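Local atomic coordinates of oxysterol-binding protein homolog 1 (Saccharomyces cerevisiae, PDB entry 5H28), a protein that transfers sterols and other lipids between membranes without vesicles, and is targeted to the nucleus-vacuole junction by the ankyrin-repeat domain described here. Residues L24-F29 with T70-I75; I111-L116 with V138-Y143; Q149-A154 with E174-N179. All coordinates share one frame; numbering follows the deposited sequence.

Contact 1. Residues L24-F29 with T70-I75; sequences LLKKQF and TTFLNI
The ring of F72 lies against the helix 18-28, with K26 over one face and L25 at its edge. L25 CD1 in turn lies over one face of the F29 ring. K26 CB stands 4.1 Å from the centroid of the F72 ring, 25° off the ring normal, so this is a CH-pi contact made over the rim and not the middle of the face. The closest approach is made by backbone: K26 CA comes to 3.4 Å from F72 CE1. At the edge, in the ring plane, L25 CB meets F72 CZ at 3.8 Å. The ring thus fits into the angle between two successive helix residues. The first torsion of F72 (chi1 89°) sets CG between the backbone N and the carbonyl carbon, and the ring reaches across to the helix from there. The K26 side chain is extended beyond CG. Its first methylenes touch the ring, and its ammonium end leads away from the loop. With an alanine in place of F72, a gap would probably open beside L25 and K26, leaving the loop to touch this helix mainly through L73. That second touch is thinner and purely apolar: L25 CD2 lies 4.1 Å from L73 CD1. L25 and L73 both also pack on W64 of helix 54-64, and the F29 ring turns to helices 2-15 and 35-42. The contact is plain apolar packing at the N-terminal end of the ankyrin-repeat domain. It joins a helix to the loop between helices 54-64 and 89-95, in a fold built of stacked helix pairs and connecting loops.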
loop_
_atom_site.group_PDB
_atom_site.type_symbol
_atom_site.label_atom_id
_atom_site.label_comp_id
_atom_site.label_asym_id
_atom_site.label_seq_id
_atom_site.Cartn_x
_atom_site.Cartn_y
_atom_site.Cartn_z
ATOM N N LEU A 24 -24.258 -12.180 18.396
ATOM C CA LEU A 24 -23.330 -12.863 19.289
ATOM C C LEU A 24 -22.238 -11.903 19.763
ATOM O O LEU A 24 -21.927 -11.834 20.953
ATOM C CB LEU A 24 -22.711 -14.062 18.560
ATOM C CG LEU A 24 -21.672 -14.941 19.266
ATOM C CD1 LEU A 24 -20.352 -14.205 19.353
ATOM C CD2 LEU A 24 -22.173 -15.342 20.641
ATOM N N LEU A 25 -21.659 -11.162 18.827
ATOM C CA LEU A 25 -20.609 -10.204 19.158
ATOM C C LEU A 25 -21.159 -9.086 20.038
ATOM O O LEU A 25 -20.543 -8.693 21.029
ATOM C CB LEU A 25 -20.021 -9.610 17.875
ATOM C CG LEU A 25 -18.884 -10.360 17.171
ATOM C CD1 LEU A 25 -19.089 -11.864 17.211
ATOM C CD2 LEU A 25 -18.777 -9.850 15.744
ATOM N N LYS A 26 -22.330 -8.583 19.669
ATOM C CA LYS A 26 -22.973 -7.500 20.396
ATOM C C LYS A 26 -23.279 -7.841 21.855
ATOM O O LYS A 26 -23.188 -6.977 22.724
ATOM C CB LYS A 26 -24.257 -7.099 19.659
ATOM C CG LYS A 26 -24.914 -5.817 20.145
ATOM C CD LYS A 26 -26.040 -5.403 19.199
ATOM C CE LYS A 26 -26.706 -4.107 19.641
ATOM N NZ LYS A 26 -27.779 -3.684 18.693
ATOM N N LYS A 27 -23.627 -9.095 22.128
ATOM C CA LYS A 27 -23.970 -9.499 23.492
ATOM C C LYS A 27 -22.918 -10.289 24.269
ATOM O O LYS A 27 -22.850 -10.191 25.496
ATOM C CB LYS A 27 -25.277 -10.304 23.484
ATOM C CG LYS A 27 -26.468 -9.543 22.936
ATOM C CD LYS A 27 -26.954 -10.138 21.630
ATOM C CE LYS A 27 -27.902 -9.191 20.926
ATOM N NZ LYS A 27 -27.230 -7.897 20.644
ATOM N N GLN A 28 -22.096 -11.068 23.575
ATOM C CA GLN A 28 -21.101 -11.877 24.268
ATOM C C GLN A 28 -19.653 -11.414 24.172
ATOM O O GLN A 28 -18.839 -11.749 25.033
ATOM C CB GLN A 28 -21.231 -13.333 23.818
ATOM C CG GLN A 28 -22.519 -13.979 24.312
ATOM C CD GLN A 28 -22.704 -15.391 23.804
ATOM O OE1 GLN A 28 -21.762 -16.178 23.775
ATOM N NE2 GLN A 28 -23.930 -15.723 23.410
ATOM N N PHE A 29 -19.320 -10.647 23.142
ATOM C CA PHE A 29 -17.955 -10.145 23.020
ATOM C C PHE A 29 -17.865 -8.759 23.642
ATOM O O PHE A 29 -17.636 -7.762 22.961
ATOM C CB PHE A 29 -17.514 -10.120 21.554
ATOM C CG PHE A 29 -16.990 -11.439 21.069
ATOM C CD1 PHE A 29 -17.822 -12.550 20.996
ATOM C CD2 PHE A 29 -15.649 -11.583 20.731
ATOM C CE1 PHE A 29 -17.324 -13.789 20.595
ATOM C CE2 PHE A 29 -15.145 -12.815 20.330
ATOM C CZ PHE A 29 -15.984 -13.919 20.262
ATOM N N THR A 70 -18.806 4.377 11.755
ATOM C CA THR A 70 -18.862 4.040 13.168
ATOM C C THR A 70 -19.783 2.826 13.291
ATOM O O THR A 70 -20.814 2.751 12.620
ATOM C CB THR A 70 -19.432 5.216 13.992
ATOM O OG1 THR A 70 -18.455 6.264 14.062
ATOM C CG2 THR A 70 -19.805 4.762 15.401
ATOM N N THR A 71 -19.405 1.873 14.138
ATOM C CA THR A 71 -20.200 0.662 14.333
ATOM C C THR A 71 -20.243 0.269 15.804
ATOM O O THR A 71 -19.537 0.846 16.624
ATOM C CB THR A 71 -19.609 -0.525 13.551
ATOM O OG1 THR A 71 -18.384 -0.935 14.170
ATOM C CG2 THR A 71 -19.334 -0.133 12.108
ATOM N N PHE A 72 -21.060 -0.730 16.131
ATOM C CA PHE A 72 -21.190 -1.194 17.511
ATOM C C PHE A 72 -19.929 -1.928 17.960
ATOM O O PHE A 72 -19.572 -1.911 19.142
ATOM C CB PHE A 72 -22.402 -2.129 17.652
ATOM C CG PHE A 72 -22.088 -3.586 17.401
ATOM C CD1 PHE A 72 -21.431 -4.350 18.368
ATOM C CD2 PHE A 72 -22.430 -4.189 16.197
ATOM C CE1 PHE A 72 -21.117 -5.683 18.138
ATOM C CE2 PHE A 72 -22.119 -5.528 15.959
ATOM C CZ PHE A 72 -21.464 -6.274 16.928
ATOM N N LEU A 73 -19.269 -2.581 17.007
ATOM C CA LEU A 73 -18.057 -3.345 17.287
ATOM C C LEU A 73 -16.985 -2.455 17.900
ATOM O O LEU A 73 -16.186 -2.904 18.721
ATOM C CB LEU A 73 -17.522 -3.982 15.999
ATOM C CG LEU A 73 -16.464 -5.073 16.202
ATOM C CD1 LEU A 73 -17.128 -6.295 16.820
ATOM C CD2 LEU A 73 -15.812 -5.438 14.877
ATOM N N ASN A 74 -16.978 -1.189 17.491
ATOM C CA ASN A 74 -16.017 -0.211 17.984
ATOM C C ASN A 74 -14.565 -0.624 17.802
ATOM O O ASN A 74 -13.710 -0.365 18.653
ATOM C CB ASN A 74 -16.295 0.111 19.452
ATOM C CG ASN A 74 -17.567 0.908 19.629
ATOM O OD1 ASN A 74 -17.824 1.850 18.878
ATOM N ND2 ASN A 74 -18.367 0.543 20.620
ATOM N N ILE A 75 -14.302 -1.269 16.676
ATOM C CA ILE A 75 -12.966 -1.708 16.312
ATOM C C ILE A 75 -12.945 -1.740 14.798
ATOM O O ILE A 75 -13.850 -2.295 14.178
ATOM C CB ILE A 75 -12.655 -3.146 16.780
ATOM C CG1 ILE A 75 -12.787 -3.265 18.295
ATOM C CG2 ILE A 75 -11.244 -3.528 16.347
ATOM C CD1 ILE A 75 -12.549 -4.675 18.807
#

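Contact 2. Residues I111-L116 with V138-Y143; sequences INDCVL and VKRSTY
The carboxylate of D113 is gripped by two arginines, R140 across this contact and R171 outside it. R140 NE gives a hydrogen bond to D113 OD2 of 3.0 Å, with an N-H...O angle of 157°, and this bond is part of a salt bridge. R171 NE makes a second salt bridge, to D113 OD1. The R140 bond lies in the guanidinium plane but meets OD2 from above the carboxylate plane. The two planes stand 87° apart, so the pair is not the flat, two-bond kind. R140 starts with CG anti to the backbone N and bends at its third torsion (chi3 -70°), which turns the guanidinium against the loop. Its edge then faces the backbone: D113 O is 2.7 Å from R140 NH1, but the angle is too poor for a hydrogen bond. C114 SG sits over one face of the guanidinium, offset toward its rim, 3.5 Å from R140 NH1. Beyond the contact, R140 NH2 is hydrogen-bonded to Q122 OE1. The loop holds a type I beta turn from N112 to V115. N112 OD1 accepts from C114 N at 3.0 Å, an Asx turn within the beta turn. D113 is buried, and its charge is probably balanced by the two arginines. D113 thus links R140 of helix 130-156 with R171, just before helix 172-175, and the nearby positive charges would be expected to keep D113 ionised.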
loop_
_atom_site.group_PDB
_atom_site.type_symbol
_atom_site.label_atom_id
_atom_site.label_comp_id
_atom_site.label_asym_id
_atom_site.label_seq_id
_atom_site.Cartn_x
_atom_site.Cartn_y
_atom_site.Cartn_z
ATOM N N ILE A 111 -6.628 -3.079 0.817
ATOM C CA ILE A 111 -5.842 -4.305 0.751
ATOM C C ILE A 111 -4.368 -4.034 0.451
ATOM O O ILE A 111 -4.029 -3.101 -0.276
ATOM C CB ILE A 111 -6.401 -5.275 -0.333
ATOM C CG1 ILE A 111 -5.845 -6.685 -0.114
ATOM C CG2 ILE A 111 -6.035 -4.784 -1.733
ATOM C CD1 ILE A 111 -6.364 -7.362 1.145
ATOM N N ASN A 112 -3.493 -4.833 1.055
ATOM C CA ASN A 112 -2.064 -4.737 0.785
ATOM C C ASN A 112 -1.611 -6.165 0.511
ATOM O O ASN A 112 -1.328 -6.922 1.444
ATOM C CB ASN A 112 -1.276 -4.181 1.972
ATOM C CG ASN A 112 0.207 -4.070 1.664
ATOM O OD1 ASN A 112 0.649 -4.446 0.578
ATOM N ND2 ASN A 112 0.982 -3.562 2.613
ATOM N N ASP A 113 -1.557 -6.536 -0.765
ATOM C CA ASP A 113 -1.161 -7.882 -1.151
ATOM C C ASP A 113 0.348 -8.109 -1.146
ATOM O O ASP A 113 0.815 -9.156 -1.577
ATOM C CB ASP A 113 -1.752 -8.231 -2.530
ATOM C CG ASP A 113 -1.298 -7.286 -3.634
ATOM O OD1 ASP A 113 -0.855 -6.163 -3.324
ATOM O OD2 ASP A 113 -1.405 -7.666 -4.823
ATOM N N CYS A 114 1.106 -7.143 -0.636
ATOM C CA CYS A 114 2.561 -7.275 -0.595
ATOM C C CYS A 114 3.107 -7.640 0.778
ATOM O O CYS A 114 4.317 -7.749 0.954
ATOM C CB CYS A 114 3.228 -5.985 -1.069
ATOM S SG CYS A 114 2.993 -5.659 -2.821
ATOM N N VAL A 115 2.226 -7.822 1.753
ATOM C CA VAL A 115 2.663 -8.183 3.095
ATOM C C VAL A 115 3.389 -9.532 3.081
ATOM O O VAL A 115 2.942 -10.487 2.446
ATOM C CB VAL A 115 1.461 -8.259 4.065
ATOM C CG1 VAL A 115 1.927 -8.703 5.443
ATOM C CG2 VAL A 115 0.779 -6.897 4.159
ATOM N N LEU A 116 4.515 -9.605 3.785
ATOM C CA LEU A 116 5.286 -10.844 3.856
ATOM C C LEU A 116 5.038 -11.507 5.204
ATOM O O LEU A 116 4.958 -10.822 6.223
ATOM C CB LEU A 116 6.785 -10.547 3.716
ATOM C CG LEU A 116 7.222 -9.786 2.465
ATOM C CD1 LEU A 116 8.708 -9.462 2.544
ATOM C CD2 LEU A 116 6.915 -10.617 1.241
ATOM N N VAL A 138 -2.511 -11.286 -12.373
ATOM C CA VAL A 138 -3.175 -10.404 -13.318
ATOM C C VAL A 138 -3.817 -9.226 -12.594
ATOM O O VAL A 138 -3.716 -8.088 -13.051
ATOM C CB VAL A 138 -4.239 -11.167 -14.139
ATOM C CG1 VAL A 138 -4.986 -10.208 -15.055
ATOM C CG2 VAL A 138 -3.564 -12.254 -14.966
ATOM N N LYS A 139 -4.466 -9.485 -11.461
ATOM C CA LYS A 139 -5.088 -8.398 -10.712
ATOM C C LYS A 139 -4.028 -7.418 -10.221
ATOM O O LYS A 139 -4.229 -6.204 -10.249
ATOM C CB LYS A 139 -5.897 -8.941 -9.531
ATOM C CG LYS A 139 -7.272 -9.459 -9.928
ATOM C CD LYS A 139 -8.069 -9.884 -8.711
ATOM C CE LYS A 139 -9.513 -10.183 -9.070
ATOM N NZ LYS A 139 -10.220 -8.964 -9.569
ATOM N N ARG A 140 -2.889 -7.937 -9.780
ATOM C CA ARG A 140 -1.827 -7.054 -9.325
ATOM C C ARG A 140 -1.287 -6.217 -10.481
ATOM O O ARG A 140 -1.059 -5.014 -10.326
ATOM C CB ARG A 140 -0.673 -7.840 -8.699
ATOM C CG ARG A 140 0.535 -6.949 -8.422
ATOM C CD ARG A 140 1.626 -7.648 -7.642
ATOM N NE ARG A 140 1.233 -7.901 -6.262
ATOM C CZ ARG A 140 2.039 -8.435 -5.351
ATOM N NH1 ARG A 140 1.605 -8.637 -4.117
ATOM N NH2 ARG A 140 3.281 -8.764 -5.677
ATOM N N SER A 141 -1.089 -6.842 -11.641
ATOM C CA SER A 141 -0.554 -6.115 -12.787
ATOM C C SER A 141 -1.496 -4.994 -13.212
ATOM O O SER A 141 -1.048 -3.906 -13.583
ATOM C CB SER A 141 -0.275 -7.066 -13.961
ATOM O OG SER A 141 -1.454 -7.671 -14.456
ATOM N N THR A 142 -2.797 -5.247 -13.132
ATOM C CA THR A 142 -3.779 -4.237 -13.496
ATOM C C THR A 142 -3.697 -3.080 -12.507
ATOM O O THR A 142 -3.689 -1.911 -12.901
ATOM C CB THR A 142 -5.207 -4.822 -13.500
ATOM O OG1 THR A 142 -5.309 -5.814 -14.530
ATOM C CG2 THR A 142 -6.234 -3.733 -13.756
ATOM N N TYR A 143 -3.619 -3.404 -11.221
ATOM C CA TYR A 143 -3.530 -2.377 -10.190
ATOM C C TYR A 143 -2.260 -1.544 -10.357
ATOM O O TYR A 143 -2.281 -0.325 -10.191
ATOM C CB TYR A 143 -3.534 -3.003 -8.792
ATOM C CG TYR A 143 -3.341 -1.979 -7.698
ATOM C CD1 TYR A 143 -4.387 -1.144 -7.306
ATOM C CD2 TYR A 143 -2.098 -1.809 -7.093
ATOM C CE1 TYR A 143 -4.197 -0.163 -6.340
ATOM C CE2 TYR A 143 -1.896 -0.830 -6.126
ATOM C CZ TYR A 143 -2.952 -0.010 -5.754
ATOM O OH TYR A 143 -2.765 0.965 -4.803
#

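Contact 3. Residues Q149-A154 with E174-N179; sequences QEFRTA and ELLDIN
F151 and L176 form the tight part of this contact. L176 CD2 lies over one face of the F151 ring, 4.1 Å from the ring centroid and 26° off the normal, a CH-pi contact. The methyl sits nearer the root of the ring than its far end: L176 CD2 is 3.8 Å from F151 CG and 3.9 Å from F151 CB. The two side chains cross at about a right angle. In L176, CG anti to the backbone N (chi1 175°) carries the branch out toward the ring. At the far end of the ring the fit is looser. There F151 CZ meets I178 CG1 at 4.3 Å, and the approach is oblique. The ring is buried, while L176 and I178 are partly exposed. Between them D177 points away from the helix and lies on the solvent side. Its carboxylate has a local task: D177 OD1 accepts from N179 N at 2.9 Å, an Asx turn that spans I178. The contact is wholly apolar, and it ties the loop that follows helix 172-175 to helix 130-156. Other helices complete the cluster. F151 also packs on L163 of helix 160-167 and edge-to-face with F155 of its own helix. L176 reaches I166 of helix 160-167, and both F151 and I178 touch V189 at the start of helix 189-196. The contact thus sits among helices 130-156, 160-167 and 189-196, in a chain without strands.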
loop_
_atom_site.group_PDB
_atom_site.type_symbol
_atom_site.label_atom_id
_atom_site.label_comp_id
_atom_site.label_asym_id
_atom_site.label_seq_id
_atom_site.Cartn_x
_atom_site.Cartn_y
_atom_site.Cartn_z
ATOM N N GLN A 149 -0.755 5.278 -13.535
ATOM C CA GLN A 149 -1.565 6.306 -14.163
ATOM C C GLN A 149 -2.015 7.312 -13.104
ATOM O O GLN A 149 -1.929 8.520 -13.317
ATOM C CB GLN A 149 -2.787 5.672 -14.834
ATOM C CG GLN A 149 -3.795 6.675 -15.370
ATOM C CD GLN A 149 -4.088 6.470 -16.840
ATOM O OE1 GLN A 149 -4.646 5.449 -17.238
ATOM N NE2 GLN A 149 -3.705 7.443 -17.660
ATOM N N GLU A 150 -2.478 6.812 -11.962
ATOM C CA GLU A 150 -2.937 7.694 -10.889
ATOM C C GLU A 150 -1.823 8.643 -10.457
ATOM O O GLU A 150 -2.050 9.835 -10.244
ATOM C CB GLU A 150 -3.409 6.881 -9.680
ATOM C CG GLU A 150 -4.076 7.744 -8.620
ATOM C CD GLU A 150 -4.630 6.958 -7.438
ATOM O OE1 GLU A 150 -5.319 7.574 -6.594
ATOM O OE2 GLU A 150 -4.380 5.740 -7.347
ATOM N N PHE A 151 -0.615 8.106 -10.332
ATOM C CA PHE A 151 0.533 8.906 -9.931
ATOM C C PHE A 151 0.817 9.984 -10.982
ATOM O O PHE A 151 1.041 11.150 -10.634
ATOM C CB PHE A 151 1.748 7.992 -9.723
ATOM C CG PHE A 151 2.942 8.677 -9.120
ATOM C CD1 PHE A 151 2.834 9.406 -7.937
ATOM C CD2 PHE A 151 4.195 8.555 -9.713
ATOM C CE1 PHE A 151 3.960 10.004 -7.354
ATOM C CE2 PHE A 151 5.328 9.148 -9.139
ATOM C CZ PHE A 151 5.212 9.873 -7.960
ATOM N N ARG A 152 0.784 9.605 -12.263
ATOM C CA ARG A 152 1.023 10.567 -13.347
ATOM C C ARG A 152 -0.020 11.676 -13.331
ATOM O O ARG A 152 0.302 12.847 -13.531
ATOM C CB ARG A 152 0.977 9.885 -14.721
ATOM C CG ARG A 152 2.111 8.900 -15.006
ATOM C CD ARG A 152 2.238 8.631 -16.509
ATOM N NE ARG A 152 1.018 8.080 -17.105
ATOM C CZ ARG A 152 0.656 6.799 -17.062
ATOM N NH1 ARG A 152 -0.472 6.412 -17.641
ATOM N NH2 ARG A 152 1.415 5.900 -16.449
ATOM N N THR A 153 -1.276 11.306 -13.105
ATOM C CA THR A 153 -2.345 12.294 -13.070
ATOM C C THR A 153 -2.089 13.284 -11.944
ATOM O O THR A 153 -2.157 14.502 -12.142
ATOM C CB THR A 153 -3.709 11.625 -12.846
ATOM O OG1 THR A 153 -3.996 10.761 -13.952
ATOM C CG2 THR A 153 -4.810 12.673 -12.732
ATOM N N ALA A 154 -1.769 12.754 -10.767
ATOM C CA ALA A 154 -1.521 13.585 -9.602
ATOM C C ALA A 154 -0.311 14.502 -9.755
ATOM O O ALA A 154 -0.395 15.687 -9.415
ATOM C CB ALA A 154 -1.370 12.715 -8.363
ATOM N N GLU A 174 5.317 -0.601 -2.100
ATOM C CA GLU A 174 6.021 -1.637 -2.851
ATOM C C GLU A 174 5.580 -1.782 -4.306
ATOM O O GLU A 174 6.316 -2.339 -5.121
ATOM C CB GLU A 174 5.872 -2.994 -2.155
ATOM C CG GLU A 174 7.109 -3.459 -1.398
ATOM C CD GLU A 174 7.493 -2.532 -0.263
ATOM O OE1 GLU A 174 6.678 -2.361 0.670
ATOM O OE2 GLU A 174 8.611 -1.973 -0.303
ATOM N N LEU A 175 4.390 -1.291 -4.642
ATOM C CA LEU A 175 3.902 -1.422 -6.014
ATOM C C LEU A 175 4.075 -0.191 -6.894
ATOM O O LEU A 175 3.786 -0.232 -8.090
ATOM C CB LEU A 175 2.438 -1.866 -6.014
ATOM C CG LEU A 175 2.235 -3.283 -5.464
ATOM C CD1 LEU A 175 0.789 -3.695 -5.651
ATOM C CD2 LEU A 175 3.162 -4.261 -6.178
ATOM N N LEU A 176 4.531 0.904 -6.298
ATOM C CA LEU A 176 4.789 2.131 -7.042
ATOM C C LEU A 176 6.177 2.605 -6.635
ATOM O O LEU A 176 6.384 3.050 -5.508
ATOM C CB LEU A 176 3.759 3.218 -6.719
ATOM C CG LEU A 176 4.056 4.573 -7.382
ATOM C CD1 LEU A 176 4.026 4.423 -8.902
ATOM C CD2 LEU A 176 3.035 5.606 -6.938
ATOM N N ASP A 177 7.129 2.484 -7.551
ATOM C CA ASP A 177 8.501 2.895 -7.285
ATOM C C ASP A 177 8.726 4.301 -7.822
ATOM O O ASP A 177 8.766 4.516 -9.034
ATOM C CB ASP A 177 9.472 1.912 -7.943
ATOM C CG ASP A 177 10.925 2.238 -7.656
ATOM O OD1 ASP A 177 11.199 3.157 -6.854
ATOM O OD2 ASP A 177 11.800 1.562 -8.236
ATOM N N ILE A 178 8.877 5.253 -6.908
ATOM C CA ILE A 178 9.089 6.645 -7.279
ATOM C C ILE A 178 10.362 6.789 -8.116
ATOM O O ILE A 178 10.495 7.727 -8.898
ATOM C CB ILE A 178 9.164 7.543 -6.010
ATOM C CG1 ILE A 178 9.092 9.019 -6.399
ATOM C CG2 ILE A 178 10.436 7.246 -5.225
ATOM C CD1 ILE A 178 8.960 9.948 -5.208
ATOM N N ASN A 179 11.285 5.844 -7.964
ATOM C CA ASN A 179 12.537 5.873 -8.713
ATOM C C ASN A 179 12.546 5.000 -9.959
ATOM O O ASN A 179 13.549 4.933 -10.670
ATOM C CB ASN A 179 13.695 5.470 -7.801
ATOM C CG ASN A 179 13.962 6.499 -6.733
ATOM O OD1 ASN A 179 14.189 7.669 -7.035
ATOM N ND2 ASN A 179 13.932 6.075 -5.474
#

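The three contacts follow one another along the chain, each closing before the next opens. Contact 1 stands apart near the N-terminal end, with its centre 30 Å from that of contact 2 and 38 Å from that of contact 3; its nearest atoms are about 15 Å and 23 Å from theirs. Contacts 2 and 3 are neighbours, with centres 14 Å apart, and both use helix 130-156. They touch through L175: C114 SG is 3.6 Å from L175 CG, and Y143 CD2 is 3.7 Å from L175 CD1. The chain is the ankyrin domain, which targets the protein by binding NVJ1; lipids bind in a separate domain.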